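Local coordinates for protein CT021 (Chlamydia trachomatis serovar L2, PDB 6UXD) that is of unknown function but belongs to a family related to the lipoprotein carriers LolA and LolB, which leaves a similar role possible, at residues S64-N68 and I201-A207; E146-L150 and P184-S188; P151-S157 and I171-N177. All coordinates share one frame; numbering follows the deposited sequence.

Contact 1: residues S64-N68 and I201-A207; sequences SSWKN and IEMGHQA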
loop_
_atom_site.group_PDB
_atom_site.type_symbol
_atom_site.label_atom_id
_atom_site.label_comp_id
_atom_site.label_asym_id
_atom_site.label_seq_id
_atom_site.Cartn_x
_atom_site.Cartn_y
_atom_site.Cartn_z
ATOM N N SER A 64 0.828 -18.887 10.731
ATOM C CA SER A 64 -0.316 -18.054 11.093
ATOM C C SER A 64 -0.640 -17.056 9.983
ATOM O O SER A 64 -1.429 -17.359 9.088
ATOM C CB SER A 64 -0.080 -17.331 12.429
ATOM O OG SER A 64 1.042 -16.466 12.398
ATOM N N SER A 65 -0.050 -15.869 10.028
ATOM C CA SER A 65 -0.303 -14.849 9.016
ATOM C C SER A 65 0.714 -13.741 9.207
ATOM O O SER A 65 1.393 -13.680 10.234
ATOM C CB SER A 65 -1.732 -14.298 9.103
ATOM O OG SER A 65 -1.993 -13.645 10.344
ATOM N N TRP A 66 0.845 -12.902 8.176
ATOM C CA TRP A 66 1.629 -11.679 8.302
ATOM C C TRP A 66 1.170 -10.861 9.496
ATOM O O TRP A 66 1.986 -10.428 10.314
ATOM C CB TRP A 66 1.526 -10.832 7.032
ATOM C CG TRP A 66 2.514 -11.251 5.996
ATOM C CD1 TRP A 66 2.349 -12.217 5.041
ATOM C CD2 TRP A 66 3.826 -10.724 5.813
ATOM N NE1 TRP A 66 3.482 -12.317 4.274
ATOM C CE2 TRP A 66 4.404 -11.407 4.726
ATOM C CE3 TRP A 66 4.566 -9.725 6.458
ATOM C CZ2 TRP A 66 5.694 -11.130 4.272
ATOM C CZ3 TRP A 66 5.845 -9.449 6.006
ATOM C CH2 TRP A 66 6.397 -10.150 4.924
ATOM N N LYS A 67 -0.136 -10.620 9.597
ATOM C CA LYS A 67 -0.644 -9.824 10.704
ATOM C C LYS A 67 -0.193 -10.398 12.042
ATOM O O LYS A 67 0.370 -9.682 12.876
ATOM C CB LYS A 67 -2.172 -9.738 10.665
ATOM C CG LYS A 67 -2.769 -9.221 11.974
ATOM C CD LYS A 67 -4.187 -8.734 11.813
ATOM C CE LYS A 67 -5.133 -9.839 11.413
ATOM N NZ LYS A 67 -5.218 -10.884 12.452
ATOM N N ASN A 68 -0.412 -11.702 12.250
ATOM C CA ASN A 68 -0.172 -12.298 13.561
ATOM C C ASN A 68 1.299 -12.604 13.830
ATOM O O ASN A 68 1.712 -12.652 14.996
ATOM C CB ASN A 68 -0.996 -13.578 13.722
ATOM C CG ASN A 68 -2.487 -13.316 13.702
ATOM O OD1 ASN A 68 -2.935 -12.173 13.745
ATOM N ND2 ASN A 68 -3.269 -14.383 13.637
ATOM N N ILE A 201 -0.331 -9.857 -1.144
ATOM C CA ILE A 201 -0.298 -11.251 -0.716
ATOM C C ILE A 201 -1.127 -11.490 0.532
ATOM O O ILE A 201 -1.492 -12.645 0.800
ATOM C CB ILE A 201 1.151 -11.731 -0.514
ATOM C CG1 ILE A 201 1.854 -10.956 0.614
ATOM C CG2 ILE A 201 1.911 -11.568 -1.804
ATOM C CD1 ILE A 201 3.326 -11.368 0.829
ATOM N N GLU A 202 -1.468 -10.442 1.282
ATOM C CA GLU A 202 -2.346 -10.584 2.432
ATOM C C GLU A 202 -3.045 -9.260 2.666
ATOM O O GLU A 202 -2.446 -8.205 2.457
ATOM C CB GLU A 202 -1.571 -11.006 3.682
ATOM C CG GLU A 202 -2.467 -11.404 4.857
ATOM C CD GLU A 202 -1.687 -11.884 6.080
ATOM O OE1 GLU A 202 -0.896 -12.831 5.937
ATOM O OE2 GLU A 202 -1.859 -11.299 7.185
ATOM N N MET A 203 -4.324 -9.314 3.032
ATOM C CA MET A 203 -5.013 -8.124 3.513
ATOM C C MET A 203 -6.045 -8.564 4.538
ATOM O O MET A 203 -6.463 -9.728 4.575
ATOM C CB MET A 203 -5.672 -7.321 2.371
ATOM C CG MET A 203 -6.631 -8.117 1.542
ATOM S SD MET A 203 -7.469 -7.262 0.194
ATOM C CE MET A 203 -6.137 -6.641 -0.847
ATOM N N GLY A 204 -6.440 -7.622 5.388
ATOM C CA GLY A 204 -7.442 -7.909 6.387
ATOM C C GLY A 204 -7.835 -6.736 7.269
ATOM O O GLY A 204 -7.783 -5.563 6.866
ATOM N N HIS A 205 -8.281 -7.075 8.475
ATOM C CA HIS A 205 -8.901 -6.131 9.385
ATOM C C HIS A 205 -8.423 -6.413 10.799
ATOM O O HIS A 205 -7.892 -7.492 11.094
ATOM C CB HIS A 205 -10.425 -6.230 9.336
ATOM C CG HIS A 205 -10.989 -6.255 7.951
ATOM N ND1 HIS A 205 -10.934 -5.169 7.105
ATOM C CD2 HIS A 205 -11.630 -7.234 7.267
ATOM C CE1 HIS A 205 -11.527 -5.471 5.964
ATOM N NE2 HIS A 205 -11.953 -6.719 6.034
ATOM N N GLN A 206 -8.630 -5.420 11.672
ATOM C CA GLN A 206 -8.400 -5.544 13.111
ATOM C C GLN A 206 -6.938 -5.783 13.430
ATOM O O GLN A 206 -6.619 -6.494 14.376
ATOM C CB GLN A 206 -9.235 -6.671 13.728
ATOM C CG GLN A 206 -10.731 -6.534 13.526
ATOM C CD GLN A 206 -11.497 -7.787 13.950
ATOM O OE1 GLN A 206 -12.393 -7.722 14.800
ATOM N NE2 GLN A 206 -11.152 -8.936 13.345
ATOM N N ALA A 207 -6.039 -5.233 12.624
ATOM C CA ALA A 207 -4.629 -5.273 12.969
ATOM C C ALA A 207 -4.287 -4.121 13.916
ATOM O O ALA A 207 -4.855 -3.028 13.829
ATOM C CB ALA A 207 -3.762 -5.175 11.721
#
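A helix N-terminus gripped by a carboxylate from a beta strand defines this contact: Glu-202, on strand 196-204, reaches across to the first turn of helix 66-69. Both of its oxygens are used, each on the syn side. OE1 accepts from the backbone N of Trp-66 at 2.8 Å, and OE2 from N of Lys-67 at 3.0 Å, the latter bond lying 22° out of the carboxylate plane. The chain arrives stretched out, with CG anti to the backbone N (chi1 -170°), which lets it span the gap between strand and helix. Two amide donors therefore fix the rotation of the carboxylate, while Tyr-21 OH on OE2 and Asn-144 ND2 on OE1 add further bonds. The amides at the helix start would favour the charged form of this buried carboxylate. Next to it, Ser-65 is the N-cap residue: its OG takes the amide of Asn-68 at 3.1 Å.

The Trp-66 indole stands steeply to the carboxylate, their planes 72° apart, and OE1 of Glu-202 lies at the ring edge. CD1 of Ile-201 approaches the same indole obliquely, 3.6 Å from Trp-66 NE1, and Val-23 of strand 21-26 touches both side chains.

Lys-67 bends at chi3 and chi4. Its CD packs on Ala-207 CB at 3.6 Å and its CE passes His-205 O, before NZ turns back to Asn-68 OD1, 2.9 Å away.

Contact 2: residues E146-L150 and P184-S188; sequences ELITL and PLWTS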
loop_
_atom_site.group_PDB
_atom_site.type_symbol
_atom_site.label_atom_id
_atom_site.label_comp_id
_atom_site.label_asym_id
_atom_site.label_seq_id
_atom_site.Cartn_x
_atom_site.Cartn_y
_atom_site.Cartn_z
ATOM N N GLU A 146 -3.448 -16.025 -3.170
ATOM C CA GLU A 146 -3.574 -15.501 -4.531
ATOM C C GLU A 146 -4.810 -14.609 -4.591
ATOM O O GLU A 146 -5.872 -14.969 -5.117
ATOM C CB GLU A 146 -3.647 -16.633 -5.546
ATOM C CG GLU A 146 -2.580 -17.652 -5.386
ATOM C CD GLU A 146 -1.200 -17.059 -5.173
ATOM O OE1 GLU A 146 -0.815 -16.158 -5.981
ATOM O OE2 GLU A 146 -0.520 -17.521 -4.191
ATOM N N LEU A 147 -4.657 -13.406 -4.027
ATOM C CA LEU A 147 -5.806 -12.540 -3.851
ATOM C C LEU A 147 -6.399 -12.026 -5.167
ATOM O O LEU A 147 -7.563 -11.616 -5.166
ATOM C CB LEU A 147 -5.435 -11.365 -2.951
ATOM C CG LEU A 147 -4.857 -11.684 -1.572
ATOM C CD1 LEU A 147 -4.721 -10.391 -0.701
ATOM C CD2 LEU A 147 -5.682 -12.735 -0.848
ATOM N N ILE A 148 -5.666 -12.070 -6.288
ATOM C CA ILE A 148 -6.262 -11.647 -7.559
ATOM C C ILE A 148 -7.347 -12.601 -8.044
ATOM O O ILE A 148 -8.088 -12.259 -8.983
ATOM C CB ILE A 148 -5.164 -11.449 -8.625
ATOM C CG1 ILE A 148 -5.638 -10.480 -9.739
ATOM C CG2 ILE A 148 -4.722 -12.778 -9.255
ATOM C CD1 ILE A 148 -6.396 -9.240 -9.212
ATOM N N THR A 149 -7.507 -13.773 -7.396
ATOM C CA THR A 149 -8.656 -14.634 -7.694
ATOM C C THR A 149 -9.930 -14.150 -7.006
ATOM O O THR A 149 -11.017 -14.665 -7.292
ATOM C CB THR A 149 -8.381 -16.110 -7.289
ATOM O OG1 THR A 149 -8.061 -16.198 -5.894
ATOM C CG2 THR A 149 -7.242 -16.681 -8.089
ATOM N N LEU A 150 -9.845 -13.173 -6.113
ATOM C CA LEU A 150 -11.072 -12.602 -5.581
ATOM C C LEU A 150 -11.840 -11.816 -6.659
ATOM O O LEU A 150 -11.245 -11.279 -7.594
ATOM C CB LEU A 150 -10.778 -11.678 -4.403
ATOM C CG LEU A 150 -10.183 -12.357 -3.169
ATOM C CD1 LEU A 150 -9.755 -11.314 -2.189
ATOM C CD2 LEU A 150 -11.201 -13.338 -2.553
ATOM N N PRO A 184 -5.476 -2.271 -2.846
ATOM C CA PRO A 184 -5.471 -2.952 -4.139
ATOM C C PRO A 184 -5.144 -4.432 -3.997
ATOM O O PRO A 184 -4.458 -4.857 -3.065
ATOM C CB PRO A 184 -4.387 -2.209 -4.928
ATOM C CG PRO A 184 -3.519 -1.591 -3.892
ATOM C CD PRO A 184 -4.395 -1.277 -2.730
ATOM N N LEU A 185 -5.686 -5.220 -4.927
ATOM C CA LEU A 185 -5.353 -6.644 -5.030
ATOM C C LEU A 185 -4.117 -6.899 -5.873
ATOM O O LEU A 185 -3.433 -7.914 -5.682
ATOM C CB LEU A 185 -6.512 -7.413 -5.661
ATOM C CG LEU A 185 -7.846 -7.371 -4.930
ATOM C CD1 LEU A 185 -8.948 -7.923 -5.822
ATOM C CD2 LEU A 185 -7.725 -8.153 -3.632
ATOM N N TRP A 186 -3.830 -6.006 -6.810
ATOM C CA TRP A 186 -2.879 -6.281 -7.879
ATOM C C TRP A 186 -2.628 -4.982 -8.634
ATOM O O TRP A 186 -3.575 -4.267 -8.970
ATOM C CB TRP A 186 -3.452 -7.352 -8.789
ATOM C CG TRP A 186 -2.586 -7.876 -9.894
ATOM C CD1 TRP A 186 -2.456 -7.376 -11.156
ATOM C CD2 TRP A 186 -1.793 -9.056 -9.843
ATOM N NE1 TRP A 186 -1.614 -8.181 -11.897
ATOM C CE2 TRP A 186 -1.183 -9.211 -11.103
ATOM C CE3 TRP A 186 -1.515 -9.988 -8.839
ATOM C CZ2 TRP A 186 -0.320 -10.267 -11.388
ATOM C CZ3 TRP A 186 -0.657 -11.025 -9.119
ATOM C CH2 TRP A 186 -0.073 -11.165 -10.380
ATOM N N THR A 187 -1.368 -4.657 -8.882
ATOM C CA THR A 187 -1.015 -3.455 -9.628
ATOM C C THR A 187 0.006 -3.798 -10.699
ATOM O O THR A 187 1.024 -4.431 -10.412
ATOM C CB THR A 187 -0.470 -2.383 -8.684
ATOM O OG1 THR A 187 -1.442 -2.132 -7.663
ATOM C CG2 THR A 187 -0.177 -1.091 -9.443
ATOM N N SER A 188 -0.271 -3.382 -11.930
ATOM C CA SER A 188 0.589 -3.645 -13.070
ATOM C C SER A 188 0.940 -2.315 -13.716
ATOM O O SER A 188 0.047 -1.517 -14.011
ATOM C CB SER A 188 -0.117 -4.577 -14.065
ATOM O OG SER A 188 0.617 -4.721 -15.268
#
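The Trp-186 indole carries Ile-148 on one face: CG1 sits 3.8 Å above the ring plane, displaced toward the rim, and Ile-148 CB lies 3.9 Å from CE3 of the same indole. The ring of Tyr-174 also meets this indole, at about 75° between planes, and Leu-126 adds an apolar neighbour. The contact joins a short 3-10 turn, residues 147-149, to Leu-185 and Trp-186, next to and on strand 186-189, by apolar packing with no hydrogen bond between the two segments.

Ile-148 is the wedge. Placing CG1 anti to the backbone N (chi1 -156°) sends CD1 into the angle between two residues, 3.5 Å from Trp-186 CB and 4.0 Å from Leu-185 CB. Leu-185 points into the turn, and its CD2 fits among three groups: Leu-147 O, Leu-147 CB and Leu-150 CD1. The last of these pairs is 4.0 Å apart, with the two leucine side chains crossing at about a right angle. Met-203 of strand 196-204 packs on both Leu-147 and Leu-185, so the apolar cluster extends onto that strand.

The turn holds its own shape. Leu-150 N bonds back to Leu-147 O, and Glu-146 O accepts twice from Thr-149: from its N at 3.0 Å, and from its OG1 at 2.6 Å, a donor lying nearly in line with the C=O bond.

Contact 3: residues P151-S157 and I171-N177; sequences PSSAWIS and ILIYFSN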
loop_
_atom_site.group_PDB
_atom_site.type_symbol
_atom_site.label_atom_id
_atom_site.label_comp_id
_atom_site.label_asym_id
_atom_site.label_seq_id
_atom_site.Cartn_x
_atom_site.Cartn_y
_atom_site.Cartn_z
ATOM N N PRO A 151 -13.166 -11.751 -6.547
ATOM C CA PRO A 151 -13.959 -10.911 -7.455
ATOM C C PRO A 151 -13.461 -9.473 -7.468
ATOM O O PRO A 151 -13.368 -8.822 -6.430
ATOM C CB PRO A 151 -15.372 -11.003 -6.873
ATOM C CG PRO A 151 -15.400 -12.355 -6.179
ATOM C CD PRO A 151 -14.015 -12.479 -5.577
ATOM N N SER A 152 -13.173 -8.962 -8.663
ATOM C CA SER A 152 -12.458 -7.705 -8.775
ATOM C C SER A 152 -12.975 -6.909 -9.964
ATOM O O SER A 152 -13.692 -7.420 -10.835
ATOM C CB SER A 152 -10.962 -7.939 -8.927
ATOM O OG SER A 152 -10.667 -8.567 -10.178
ATOM N N SER A 153 -12.577 -5.647 -9.985
ATOM C CA SER A 153 -12.734 -4.785 -11.146
ATOM C C SER A 153 -11.452 -3.987 -11.341
ATOM O O SER A 153 -10.686 -3.761 -10.399
ATOM C CB SER A 153 -13.943 -3.898 -10.980
ATOM O OG SER A 153 -15.087 -4.720 -11.030
ATOM N N ALA A 154 -11.194 -3.618 -12.595
ATOM C CA ALA A 154 -9.933 -3.003 -12.952
ATOM C C ALA A 154 -10.128 -1.497 -13.096
ATOM O O ALA A 154 -11.207 -1.029 -13.446
ATOM C CB ALA A 154 -9.382 -3.578 -14.250
ATOM N N TRP A 155 -9.058 -0.760 -12.838
ATOM C CA TRP A 155 -9.069 0.691 -12.845
ATOM C C TRP A 155 -7.802 1.151 -13.547
ATOM O O TRP A 155 -6.704 0.713 -13.195
ATOM C CB TRP A 155 -9.143 1.233 -11.412
ATOM C CG TRP A 155 -10.393 0.796 -10.706
ATOM C CD1 TRP A 155 -10.629 -0.427 -10.150
ATOM C CD2 TRP A 155 -11.592 1.553 -10.530
ATOM N NE1 TRP A 155 -11.893 -0.469 -9.628
ATOM C CE2 TRP A 155 -12.499 0.739 -9.833
ATOM C CE3 TRP A 155 -11.986 2.845 -10.895
ATOM C CZ2 TRP A 155 -13.776 1.166 -9.501
ATOM C CZ3 TRP A 155 -13.247 3.278 -10.540
ATOM C CH2 TRP A 155 -14.129 2.442 -9.856
ATOM N N ILE A 156 -7.948 2.020 -14.539
ATOM C CA ILE A 156 -6.791 2.501 -15.281
ATOM C C ILE A 156 -6.292 3.795 -14.654
ATOM O O ILE A 156 -7.076 4.639 -14.203
ATOM C CB ILE A 156 -7.125 2.670 -16.777
ATOM C CG1 ILE A 156 -5.879 3.071 -17.564
ATOM C CG2 ILE A 156 -8.248 3.672 -16.987
ATOM C CD1 ILE A 156 -4.873 1.940 -17.749
ATOM N N SER A 157 -4.970 3.928 -14.604
ATOM C CA SER A 157 -4.302 5.133 -14.163
ATOM C C SER A 157 -3.109 5.408 -15.077
ATOM O O SER A 157 -2.787 4.639 -16.001
ATOM C CB SER A 157 -3.872 4.995 -12.694
ATOM O OG SER A 157 -3.582 6.256 -12.115
ATOM N N ILE A 171 -0.937 2.422 -15.973
ATOM C CA ILE A 171 -1.077 1.634 -14.753
ATOM C C ILE A 171 -2.449 0.976 -14.763
ATOM O O ILE A 171 -3.442 1.578 -15.191
ATOM C CB ILE A 171 -0.919 2.494 -13.486
ATOM C CG1 ILE A 171 0.403 3.259 -13.524
ATOM C CG2 ILE A 171 -0.952 1.624 -12.235
ATOM C CD1 ILE A 171 0.564 4.237 -12.393
ATOM N N LEU A 172 -2.506 -0.267 -14.309
ATOM C CA LEU A 172 -3.776 -0.960 -14.169
ATOM C C LEU A 172 -3.836 -1.514 -12.751
ATOM O O LEU A 172 -2.929 -2.243 -12.320
ATOM C CB LEU A 172 -3.921 -2.044 -15.240
ATOM C CG LEU A 172 -5.341 -2.483 -15.606
ATOM C CD1 LEU A 172 -6.331 -1.346 -15.801
ATOM C CD2 LEU A 172 -5.267 -3.340 -16.864
ATOM N N ILE A 173 -4.877 -1.132 -12.016
ATOM C CA ILE A 173 -5.003 -1.446 -10.594
ATOM C C ILE A 173 -6.315 -2.189 -10.397
ATOM O O ILE A 173 -7.358 -1.759 -10.905
ATOM C CB ILE A 173 -4.968 -0.180 -9.710
ATOM C CG1 ILE A 173 -3.836 0.738 -10.160
ATOM C CG2 ILE A 173 -4.778 -0.559 -8.245
ATOM C CD1 ILE A 173 -3.483 1.855 -9.190
ATOM N N TYR A 174 -6.271 -3.277 -9.628
ATOM C CA TYR A 174 -7.452 -4.090 -9.395
ATOM C C TYR A 174 -7.867 -3.959 -7.933
ATOM O O TYR A 174 -7.030 -4.042 -7.037
ATOM C CB TYR A 174 -7.199 -5.562 -9.774
ATOM C CG TYR A 174 -6.831 -5.773 -11.230
ATOM C CD1 TYR A 174 -5.547 -5.512 -11.694
ATOM C CD2 TYR A 174 -7.771 -6.221 -12.144
ATOM C CE1 TYR A 174 -5.214 -5.699 -13.045
ATOM C CE2 TYR A 174 -7.443 -6.425 -13.482
ATOM C CZ TYR A 174 -6.178 -6.151 -13.926
ATOM O OH TYR A 174 -5.925 -6.349 -15.263
ATOM N N PHE A 175 -9.158 -3.750 -7.711
ATOM C CA PHE A 175 -9.727 -3.676 -6.380
ATOM C C PHE A 175 -10.865 -4.676 -6.273
ATOM O O PHE A 175 -11.585 -4.934 -7.243
ATOM C CB PHE A 175 -10.271 -2.270 -6.035
ATOM C CG PHE A 175 -9.211 -1.230 -5.908
ATOM C CD1 PHE A 175 -8.535 -1.053 -4.714
ATOM C CD2 PHE A 175 -8.897 -0.403 -6.981
ATOM C CE1 PHE A 175 -7.553 -0.062 -4.588
ATOM C CE2 PHE A 175 -7.920 0.577 -6.863
ATOM C CZ PHE A 175 -7.245 0.741 -5.663
ATOM N N SER A 176 -11.015 -5.207 -5.064
ATOM C CA SER A 176 -12.118 -6.092 -4.740
ATOM C C SER A 176 -13.438 -5.400 -5.004
ATOM O O SER A 176 -13.588 -4.195 -4.783
ATOM C CB SER A 176 -12.043 -6.515 -3.263
ATOM O OG SER A 176 -13.290 -7.053 -2.837
ATOM N N ASN A 177 -14.416 -6.176 -5.474
ATOM C CA ASN A 177 -15.747 -5.615 -5.639
ATOM C C ASN A 177 -16.386 -5.286 -4.301
ATOM O O ASN A 177 -17.423 -4.611 -4.271
ATOM C CB ASN A 177 -16.633 -6.588 -6.423
ATOM C CG ASN A 177 -16.174 -6.758 -7.879
ATOM O OD1 ASN A 177 -15.643 -5.826 -8.472
ATOM N ND2 ASN A 177 -16.410 -7.941 -8.458
HETATM O O HOH W 1 -13.568 -9.526 -3.715
HETATM O O HOH W 2 -13.291 -2.663 -7.941
#
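Ser-153 and Phe-175 form a hydrogen-bonded pair in an antiparallel beta hairpin, with N of Ser-153 on Phe-175 O at 3.0 Å and N of Phe-175 on Ser-153 O. Trp-155 with Ile-173 and Ser-157 with Ile-171 repeat this two-bond pattern. Within it, Trp-155 N to Ile-173 O is short, 2.8 Å, but bent to 132° at the hydrogen, and Ile-171 N meets Ser-157 O from 51° out of the carbonyl plane.

Asn-177 closes the open end. Its N donates to Pro-151 O, and its OD1 receives Ser-153 OG at 2.8 Å, in the carbonyl plane on a lone pair. Water 1 gives Pro-151 O a second donor and joins it to Ser-176 OG, which also bonds Asn-178 N. Water 2 accepts from Trp-155 NE1 at 3.1 Å and donates to Phe-175 O, tying the indole to the opposite strand.

Phe-175 turns an edge to the face of that indole, an offset edge-to-face pair with planes at 76°. On the sheet's other face, Ala-154 CB touches Tyr-174 CE2 at 3.5 Å, while Tyr-174 OH bonds His-125 N.

Strand 118-122 hydrogen-bonds to the other edge of strand 152-158 through Ala-122 and Ser-120, and strand 186-189 flanks strand 170-176. Helix 9-13 packs against Phe-175 and Ile-173 through Ile-9.

The three contacts are nested along the chain: contact 3 falls inside the loop closed by contact 2, and contact 2 inside that closed by contact 1. Strands 170-176, 186-189 and 196-204 follow one another in sequence and pair as antiparallel neighbours, carrying one segment of each contact. Contacts 2 and 3 have centres about 8 Å apart and are joined by probable hydrogen bonds, such as Leu-185 N to Tyr-174 O. Contact 1 is centred about 15 Å from contact 2, which it touches through Met-203, and about 21 Å from contact 3. Helix 66-69 is thereby tied, through consecutive strands, to the hairpin of contact 3.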